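Local coordinates for protein probable porin (Pseudomonas aeruginosa, PDB 2Y0H) that probably works as a porin of the outer membrane, letting small solutes diffuse through the centre of a beta-barrel, at residues A[4-12]-A[383-391]; A[119-130]-A[277-285]. All coordinates share one frame; numbering follows the deposited sequence.

Interaction 1: A[4-12]-A[383-391]; sequences ADSSAHLDL and IVNYTLKLW. With C8E ((hydroxyethyloxy)tri(ethyloxy)octane), chain I; C8E ((hydroxyethyloxy)tri(ethyloxy)octane), chain K.
The 18-stranded antiparallel barrel closes here: strand 7-12 near the N-terminus pairs with strand 383-389 near the C-terminus, from A8 against L390 to L12 against Y386. The strand axes run antiparallel at 161° and approach to 4.6 Å. L10 and L388 exchange N-H...O bonds in both directions, each 2.8 Å from backbone N to O, and L12 and Y386 form a second reciprocal pair. L10, L12, L388 and Y386 share one face of the sheet, and a C8E detergent molecule lies over one face of the Y386 ring, consistent with this side being turned to the membrane. H9, D11, T387 and K389 occupy the other face. T387 keeps OG1 beside its own backbone N (chi1 -67°), which brings the hydroxyl alongside D11; it donates a short 2.5 Å bond to D11 OD1 from above the carboxylate plane, while D11 OD2 makes a salt bridge with R41 of strand 30-43. H9 lays CD2 against T387 CG2 at 3.7 Å and turns NE2 to the aliphatic start of K389, whose amino end leads away. Beyond the strand pairing, W391 folds back over the N-terminal strand. A8 CB sits over the centre of its six-membered ring, 3.4 Å from the centroid, in a CH-pi contact, and at the indole edge W391 NE1 donates a 3.1 Å hydrogen bond to S6 OG at 158°.

Interaction 2: A[119-130]-A[277-285]; sequences FRDDVRLLPQTF and LNGYTTPYV
Two long loops that fold into the barrel interior meet where Q128 reaches T281; they join strand 104-108 to 129-137 and strand 259-269 to 300-309, and probably correspond to the inward-folded loops that narrow the channel in OprD-family porins. Q128 ties the two loops together through its amide. Its extended side chain, CG anti to the backbone N (chi1 164°), carries NE2 to T281 OG1 at 3.0 Å, with the acceptor in the amide plane, and weakly to N278 O. The amide oxygen OE1 accepts D121 N on an in-plane lone pair, and T281 OG1 in turn donates to L277 O, so buried polar groups satisfy one another. The R124 guanidinium lies on one face of the Y280 ring in an off-centre cation-pi stack, centres 4.0 Å apart and planes at 24°, with NH2 near the rim. R124 NH1 also forms a salt bridge with D121 OD2 (3.2 Å). A water donates to D121 OD2 and to G279 O. Further along, T282 N donates to F119 O (2.9 Å), and another water connects F119 N with T282 O. The F119 and Y284 rings are nearly parallel but slid apart, barely overlapping. Around the contact, S153 of strand 143-154 bonds to Q128 NE2, F130 packs on L150 of that strand, and loop 119-130 also meets strands 7-22 and 30-43.

How the interactions relate
Interaction 1 lies in the barrel wall, about 21 Å from the centre of the chain, whereas interaction 2 lies about 6 Å from it, inside the channel. Their centres are 21 Å apart and their nearest atoms about 6 Å, without touching. Along the chain, interaction 2 is nested between the two segments that interaction 1 brings together, and both reach the same 18-stranded sheet. Two wall residues bridge them: R13 bonds to N385 in segment 383-391 and to D122 and R124 in the 119-130 loop, and V39 pairs by backbone with D11 while touching L126 and P127. The seam thus completes the wall that loop 119-130 touches; that loop probably narrows the channel.

Interaction 1: A[4-12]-A[383-391]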
# COMPACT_ATOMS: atom_id res chain seq x y z
N ALA A 4 -17.39 -24.77 -11.87
CA ALA A 4 -18.19 -24.13 -10.83
C ALA A 4 -17.35 -23.32 -9.84
O ALA A 4 -17.86 -22.43 -9.17
CB ALA A 4 -19.03 -25.16 -10.09
N ASP A 5 -16.06 -23.64 -9.75
CA ASP A 5 -15.16 -22.95 -8.83
C ASP A 5 -14.70 -21.63 -9.41
O ASP A 5 -14.03 -20.84 -8.74
CB ASP A 5 -13.94 -23.82 -8.50
CG ASP A 5 -14.31 -25.08 -7.76
OD1 ASP A 5 -15.49 -25.50 -7.84
OD2 ASP A 5 -13.43 -25.65 -7.09
N SER A 6 -15.04 -21.38 -10.66
CA SER A 6 -14.65 -20.12 -11.28
C SER A 6 -15.56 -19.01 -10.76
O SER A 6 -16.65 -19.28 -10.24
CB SER A 6 -14.68 -20.22 -12.81
OG SER A 6 -15.91 -19.76 -13.34
N SER A 7 -15.11 -17.77 -10.87
CA SER A 7 -15.92 -16.63 -10.49
C SER A 7 -15.55 -15.40 -11.30
O SER A 7 -14.44 -15.32 -11.85
CB SER A 7 -15.82 -16.35 -8.98
OG SER A 7 -14.48 -16.15 -8.56
N ALA A 8 -16.48 -14.46 -11.40
CA ALA A 8 -16.23 -13.18 -12.04
C ALA A 8 -16.79 -12.03 -11.20
O ALA A 8 -17.89 -12.12 -10.65
CB ALA A 8 -16.80 -13.17 -13.45
N HIS A 9 -16.02 -10.95 -11.09
CA HIS A 9 -16.49 -9.78 -10.37
C HIS A 9 -16.15 -8.52 -11.12
O HIS A 9 -15.21 -8.49 -11.93
CB HIS A 9 -15.87 -9.70 -8.97
CG HIS A 9 -16.31 -10.79 -8.04
ND1 HIS A 9 -15.83 -12.08 -8.13
CD2 HIS A 9 -17.17 -10.78 -7.00
CE1 HIS A 9 -16.38 -12.81 -7.18
NE2 HIS A 9 -17.20 -12.05 -6.48
N LEU A 10 -16.92 -7.48 -10.86
CA LEU A 10 -16.61 -6.17 -11.39
C LEU A 10 -16.54 -5.20 -10.22
O LEU A 10 -17.54 -4.97 -9.52
CB LEU A 10 -17.64 -5.73 -12.42
CG LEU A 10 -17.49 -4.31 -12.98
CD1 LEU A 10 -16.16 -4.16 -13.72
CD2 LEU A 10 -18.67 -3.96 -13.90
N ASP A 11 -15.35 -4.65 -9.99
CA ASP A 11 -15.16 -3.67 -8.92
C ASP A 11 -15.36 -2.28 -9.49
O ASP A 11 -14.74 -1.91 -10.48
CB ASP A 11 -13.75 -3.78 -8.34
CG ASP A 11 -13.48 -5.15 -7.70
OD1 ASP A 11 -14.40 -5.74 -7.10
OD2 ASP A 11 -12.33 -5.63 -7.82
N LEU A 12 -16.23 -1.50 -8.86
CA LEU A 12 -16.52 -0.16 -9.33
C LEU A 12 -15.99 0.87 -8.35
O LEU A 12 -16.22 0.75 -7.14
CB LEU A 12 -18.03 0.03 -9.51
CG LEU A 12 -18.76 -0.77 -10.60
CD1 LEU A 12 -18.02 -0.67 -11.89
CD2 LEU A 12 -18.93 -2.24 -10.23
N ILE A 383 -15.18 8.98 -2.28
CA ILE A 383 -14.96 7.75 -3.02
C ILE A 383 -16.10 6.79 -2.76
O ILE A 383 -16.48 6.58 -1.60
CB ILE A 383 -13.64 7.08 -2.59
CG1 ILE A 383 -12.46 8.02 -2.80
CG2 ILE A 383 -13.42 5.78 -3.34
CD1 ILE A 383 -11.92 8.59 -1.50
N VAL A 384 -16.65 6.23 -3.83
CA VAL A 384 -17.68 5.20 -3.71
C VAL A 384 -17.15 3.90 -4.30
O VAL A 384 -16.76 3.85 -5.47
CB VAL A 384 -18.98 5.61 -4.44
CG1 VAL A 384 -20.03 4.49 -4.35
CG2 VAL A 384 -19.53 6.90 -3.84
N ASN A 385 -17.13 2.86 -3.49
CA ASN A 385 -16.66 1.56 -3.94
C ASN A 385 -17.80 0.56 -3.98
O ASN A 385 -18.66 0.55 -3.09
CB ASN A 385 -15.57 1.02 -3.00
CG ASN A 385 -14.22 1.65 -3.26
OD1 ASN A 385 -13.59 1.40 -4.28
ND2 ASN A 385 -13.77 2.47 -2.33
N TYR A 386 -17.80 -0.30 -5.00
CA TYR A 386 -18.75 -1.39 -5.02
C TYR A 386 -18.25 -2.55 -5.85
O TYR A 386 -17.69 -2.36 -6.93
CB TYR A 386 -20.11 -0.93 -5.53
CG TYR A 386 -21.09 -2.07 -5.61
CD1 TYR A 386 -21.61 -2.64 -4.45
CD2 TYR A 386 -21.50 -2.58 -6.83
CE1 TYR A 386 -22.50 -3.69 -4.51
CE2 TYR A 386 -22.39 -3.63 -6.90
CZ TYR A 386 -22.89 -4.18 -5.73
OH TYR A 386 -23.77 -5.24 -5.80
N THR A 387 -18.47 -3.76 -5.35
CA THR A 387 -18.12 -4.95 -6.09
C THR A 387 -19.36 -5.73 -6.51
O THR A 387 -20.14 -6.19 -5.68
CB THR A 387 -17.16 -5.84 -5.29
OG1 THR A 387 -15.90 -5.17 -5.14
CG2 THR A 387 -16.96 -7.19 -5.99
N LEU A 388 -19.54 -5.85 -7.82
CA LEU A 388 -20.64 -6.61 -8.39
C LEU A 388 -20.18 -8.04 -8.69
O LEU A 388 -19.15 -8.23 -9.34
CB LEU A 388 -21.06 -5.95 -9.69
CG LEU A 388 -22.23 -6.56 -10.46
CD1 LEU A 388 -23.55 -6.07 -9.84
CD2 LEU A 388 -22.15 -6.17 -11.92
N LYS A 389 -20.93 -9.03 -8.22
CA LYS A 389 -20.60 -10.42 -8.54
C LYS A 389 -21.25 -10.82 -9.85
O LYS A 389 -22.47 -10.81 -9.97
CB LYS A 389 -21.02 -11.38 -7.42
CG LYS A 389 -20.74 -12.85 -7.77
CD LYS A 389 -20.84 -13.80 -6.57
CE LYS A 389 -22.25 -14.34 -6.38
NZ LYS A 389 -22.29 -15.44 -5.37
N LEU A 390 -20.44 -11.16 -10.85
CA LEU A 390 -20.98 -11.55 -12.15
C LEU A 390 -21.39 -13.03 -12.16
O LEU A 390 -22.34 -13.40 -12.84
CB LEU A 390 -20.00 -11.25 -13.28
CG LEU A 390 -19.71 -9.76 -13.49
CD1 LEU A 390 -18.75 -9.56 -14.64
CD2 LEU A 390 -21.01 -9.02 -13.76
N TRP A 391 -20.67 -13.86 -11.39
CA TRP A 391 -21.03 -15.27 -11.27
C TRP A 391 -20.11 -16.04 -10.32
O TRP A 391 -19.26 -15.45 -9.65
CB TRP A 391 -21.08 -15.97 -12.64
CG TRP A 391 -19.75 -16.32 -13.24
CD1 TRP A 391 -18.87 -17.27 -12.81
CD2 TRP A 391 -19.16 -15.73 -14.41
NE1 TRP A 391 -17.77 -17.31 -13.63
CE2 TRP A 391 -17.92 -16.37 -14.62
CE3 TRP A 391 -19.56 -14.73 -15.30
CZ2 TRP A 391 -17.07 -16.03 -15.68
CZ3 TRP A 391 -18.72 -14.40 -16.35
CH2 TRP A 391 -17.49 -15.05 -16.53
O9 C8E I . -24.26 -0.04 -7.64
C10 C8E I . -24.76 -1.36 -7.71
C11 C8E I . -25.79 -1.62 -6.62
O12 C8E I . -26.21 -2.97 -6.67
C13 C8E I . -26.07 -3.61 -5.42
C14 C8E I . -27.33 -4.39 -5.05
O15 C8E I . -27.48 -4.37 -3.65
C8 C8E K . -13.51 -25.63 -11.42
O9 C8E K . -12.73 -25.19 -12.51
C10 C8E K . -11.57 -25.98 -12.75
C11 C8E K . -11.31 -26.18 -14.25
O12 C8E K . -11.15 -24.95 -14.93
C13 C8E K . -9.80 -24.61 -15.17
C14 C8E K . -9.65 -23.56 -16.28
O15 C8E K . -10.90 -23.11 -16.77

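Interaction 2: A[119-130]-A[277-285]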
# COMPACT_ATOMS: atom_id res chain seq x y z
N PHE A 119 4.46 -2.85 -2.14
CA PHE A 119 3.06 -2.80 -1.74
C PHE A 119 2.33 -1.92 -2.74
O PHE A 119 2.42 -0.69 -2.69
CB PHE A 119 2.93 -2.23 -0.32
CG PHE A 119 1.65 -2.62 0.36
CD1 PHE A 119 0.47 -1.96 0.06
CD2 PHE A 119 1.62 -3.65 1.28
CE1 PHE A 119 -0.72 -2.32 0.68
CE2 PHE A 119 0.44 -4.01 1.91
CZ PHE A 119 -0.73 -3.35 1.60
N ARG A 120 1.64 -2.57 -3.69
CA ARG A 120 1.05 -1.88 -4.82
C ARG A 120 0.02 -0.85 -4.37
O ARG A 120 -0.74 -1.07 -3.43
CB ARG A 120 0.44 -2.88 -5.83
CG ARG A 120 -0.98 -3.32 -5.47
CD ARG A 120 -1.02 -3.90 -4.06
NE ARG A 120 -2.23 -3.53 -3.32
CZ ARG A 120 -3.43 -3.40 -3.87
NH1 ARG A 120 -3.58 -3.61 -5.17
NH2 ARG A 120 -4.48 -3.08 -3.14
N ASP A 121 0.05 0.31 -5.01
CA ASP A 121 -0.83 1.41 -4.69
C ASP A 121 -2.29 1.09 -5.02
O ASP A 121 -2.58 0.52 -6.07
CB ASP A 121 -0.40 2.64 -5.48
CG ASP A 121 -1.37 3.79 -5.35
OD1 ASP A 121 -1.84 4.04 -4.23
OD2 ASP A 121 -1.66 4.43 -6.38
N ASP A 122 -3.20 1.45 -4.11
CA ASP A 122 -4.63 1.38 -4.39
C ASP A 122 -5.43 2.48 -3.70
O ASP A 122 -6.60 2.29 -3.40
CB ASP A 122 -5.24 0.02 -4.01
CG ASP A 122 -6.69 -0.12 -4.52
OD1 ASP A 122 -6.97 0.30 -5.66
OD2 ASP A 122 -7.54 -0.67 -3.79
N VAL A 123 -4.81 3.63 -3.48
CA VAL A 123 -5.50 4.72 -2.83
C VAL A 123 -5.95 5.76 -3.85
O VAL A 123 -6.42 6.83 -3.48
CB VAL A 123 -4.62 5.39 -1.76
CG1 VAL A 123 -4.19 4.37 -0.71
CG2 VAL A 123 -3.42 6.05 -2.40
N ARG A 124 -5.78 5.44 -5.13
CA ARG A 124 -6.25 6.32 -6.19
C ARG A 124 -7.44 5.68 -6.88
O ARG A 124 -8.25 5.02 -6.23
CB ARG A 124 -5.14 6.60 -7.20
CG ARG A 124 -3.94 7.33 -6.60
CD ARG A 124 -2.69 7.16 -7.46
NE ARG A 124 -1.72 8.19 -7.15
CZ ARG A 124 -1.02 8.24 -6.02
NH1 ARG A 124 -1.17 7.30 -5.10
NH2 ARG A 124 -0.16 9.24 -5.81
N LEU A 125 -7.53 5.86 -8.19
CA LEU A 125 -8.68 5.39 -8.95
C LEU A 125 -8.61 3.89 -9.21
O LEU A 125 -9.56 3.16 -8.97
CB LEU A 125 -8.82 6.15 -10.27
CG LEU A 125 -10.06 5.79 -11.11
CD1 LEU A 125 -11.34 6.16 -10.37
CD2 LEU A 125 -10.02 6.43 -12.51
N LEU A 126 -7.47 3.45 -9.71
CA LEU A 126 -7.27 2.06 -10.05
C LEU A 126 -6.07 1.51 -9.30
O LEU A 126 -5.17 2.27 -8.94
CB LEU A 126 -7.07 1.91 -11.56
CG LEU A 126 -8.28 2.25 -12.42
CD1 LEU A 126 -7.88 2.33 -13.87
CD2 LEU A 126 -9.38 1.21 -12.21
N PRO A 127 -6.04 0.20 -9.08
CA PRO A 127 -4.85 -0.37 -8.45
C PRO A 127 -3.68 -0.33 -9.40
O PRO A 127 -3.84 -0.55 -10.61
CB PRO A 127 -5.26 -1.82 -8.20
CG PRO A 127 -6.28 -2.11 -9.27
CD PRO A 127 -7.04 -0.82 -9.45
N GLN A 128 -2.50 -0.04 -8.86
CA GLN A 128 -1.25 -0.26 -9.58
C GLN A 128 -1.09 -1.77 -9.78
O GLN A 128 -1.42 -2.55 -8.89
CB GLN A 128 -0.09 0.28 -8.75
CG GLN A 128 1.28 -0.19 -9.16
CD GLN A 128 2.38 0.34 -8.22
OE1 GLN A 128 2.17 0.47 -7.01
NE2 GLN A 128 3.54 0.66 -8.78
N THR A 129 -0.57 -2.19 -10.93
CA THR A 129 -0.30 -3.60 -11.15
C THR A 129 1.15 -3.82 -11.55
O THR A 129 1.83 -2.89 -11.98
CB THR A 129 -1.19 -4.21 -12.25
OG1 THR A 129 -0.90 -3.57 -13.50
CG2 THR A 129 -2.67 -4.04 -11.92
N PHE A 130 1.61 -5.05 -11.40
CA PHE A 130 2.95 -5.43 -11.83
C PHE A 130 2.81 -6.67 -12.72
O PHE A 130 1.84 -7.43 -12.58
CB PHE A 130 3.84 -5.78 -10.62
CG PHE A 130 4.24 -4.59 -9.78
CD1 PHE A 130 3.38 -4.08 -8.81
CD2 PHE A 130 5.48 -3.99 -9.95
CE1 PHE A 130 3.74 -2.98 -8.06
CE2 PHE A 130 5.85 -2.90 -9.18
CZ PHE A 130 4.98 -2.39 -8.23
N LEU A 277 9.57 1.58 -5.15
CA LEU A 277 9.41 1.46 -6.60
C LEU A 277 8.54 2.60 -7.16
O LEU A 277 7.60 3.06 -6.51
CB LEU A 277 8.79 0.11 -6.96
CG LEU A 277 9.65 -1.12 -6.63
CD1 LEU A 277 8.88 -2.42 -6.87
CD2 LEU A 277 10.94 -1.09 -7.43
N ASN A 278 8.85 3.03 -8.38
CA ASN A 278 8.09 4.08 -9.05
C ASN A 278 6.64 3.67 -9.28
O ASN A 278 6.30 2.48 -9.22
CB ASN A 278 8.71 4.37 -10.42
CG ASN A 278 8.59 3.18 -11.33
OD1 ASN A 278 9.23 2.15 -11.11
ND2 ASN A 278 7.72 3.29 -12.33
N GLY A 279 5.78 4.65 -9.55
CA GLY A 279 4.37 4.40 -9.79
C GLY A 279 3.54 4.60 -8.53
O GLY A 279 2.47 4.01 -8.38
N TYR A 280 4.03 5.42 -7.62
CA TYR A 280 3.32 5.69 -6.37
C TYR A 280 3.06 4.43 -5.53
O TYR A 280 2.09 4.34 -4.79
CB TYR A 280 2.02 6.46 -6.63
CG TYR A 280 2.26 7.84 -7.21
CD1 TYR A 280 2.73 8.88 -6.41
CD2 TYR A 280 2.02 8.10 -8.56
CE1 TYR A 280 2.95 10.15 -6.94
CE2 TYR A 280 2.23 9.36 -9.10
CZ TYR A 280 2.70 10.38 -8.28
OH TYR A 280 2.91 11.63 -8.81
N THR A 281 3.94 3.45 -5.68
CA THR A 281 3.91 2.29 -4.81
C THR A 281 3.89 2.78 -3.37
O THR A 281 4.53 3.77 -3.03
CB THR A 281 5.16 1.44 -5.05
OG1 THR A 281 5.33 1.26 -6.46
CG2 THR A 281 5.03 0.08 -4.38
N THR A 282 3.14 2.10 -2.53
CA THR A 282 2.93 2.54 -1.16
C THR A 282 4.12 2.11 -0.32
O THR A 282 4.43 0.92 -0.26
CB THR A 282 1.65 1.90 -0.59
OG1 THR A 282 0.56 2.13 -1.49
CG2 THR A 282 1.31 2.47 0.78
N PRO A 283 4.79 3.07 0.33
CA PRO A 283 5.88 2.72 1.25
C PRO A 283 5.26 2.04 2.48
O PRO A 283 4.30 2.56 3.05
CB PRO A 283 6.47 4.08 1.65
CG PRO A 283 5.76 5.12 0.81
CD PRO A 283 4.48 4.51 0.35
N TYR A 284 5.78 0.88 2.86
CA TYR A 284 5.19 0.11 3.94
C TYR A 284 5.66 0.66 5.30
O TYR A 284 6.50 0.06 5.97
CB TYR A 284 5.59 -1.36 3.76
CG TYR A 284 4.84 -2.32 4.66
CD1 TYR A 284 3.46 -2.46 4.55
CD2 TYR A 284 5.51 -3.07 5.62
CE1 TYR A 284 2.77 -3.34 5.38
CE2 TYR A 284 4.82 -3.95 6.45
CZ TYR A 284 3.46 -4.08 6.32
OH TYR A 284 2.78 -4.95 7.14
N VAL A 285 5.13 1.82 5.69
CA VAL A 285 5.62 2.56 6.84
C VAL A 285 4.53 3.04 7.79
O VAL A 285 3.44 3.42 7.35
CB VAL A 285 6.48 3.78 6.41
CG1 VAL A 285 7.62 3.33 5.50
CG2 VAL A 285 5.61 4.85 5.75
O HOH W 1 6.27 -0.78 -1.30
O HOH W 2 -1.89 1.03 -1.36
O HOH W 3 -0.45 4.22 -8.79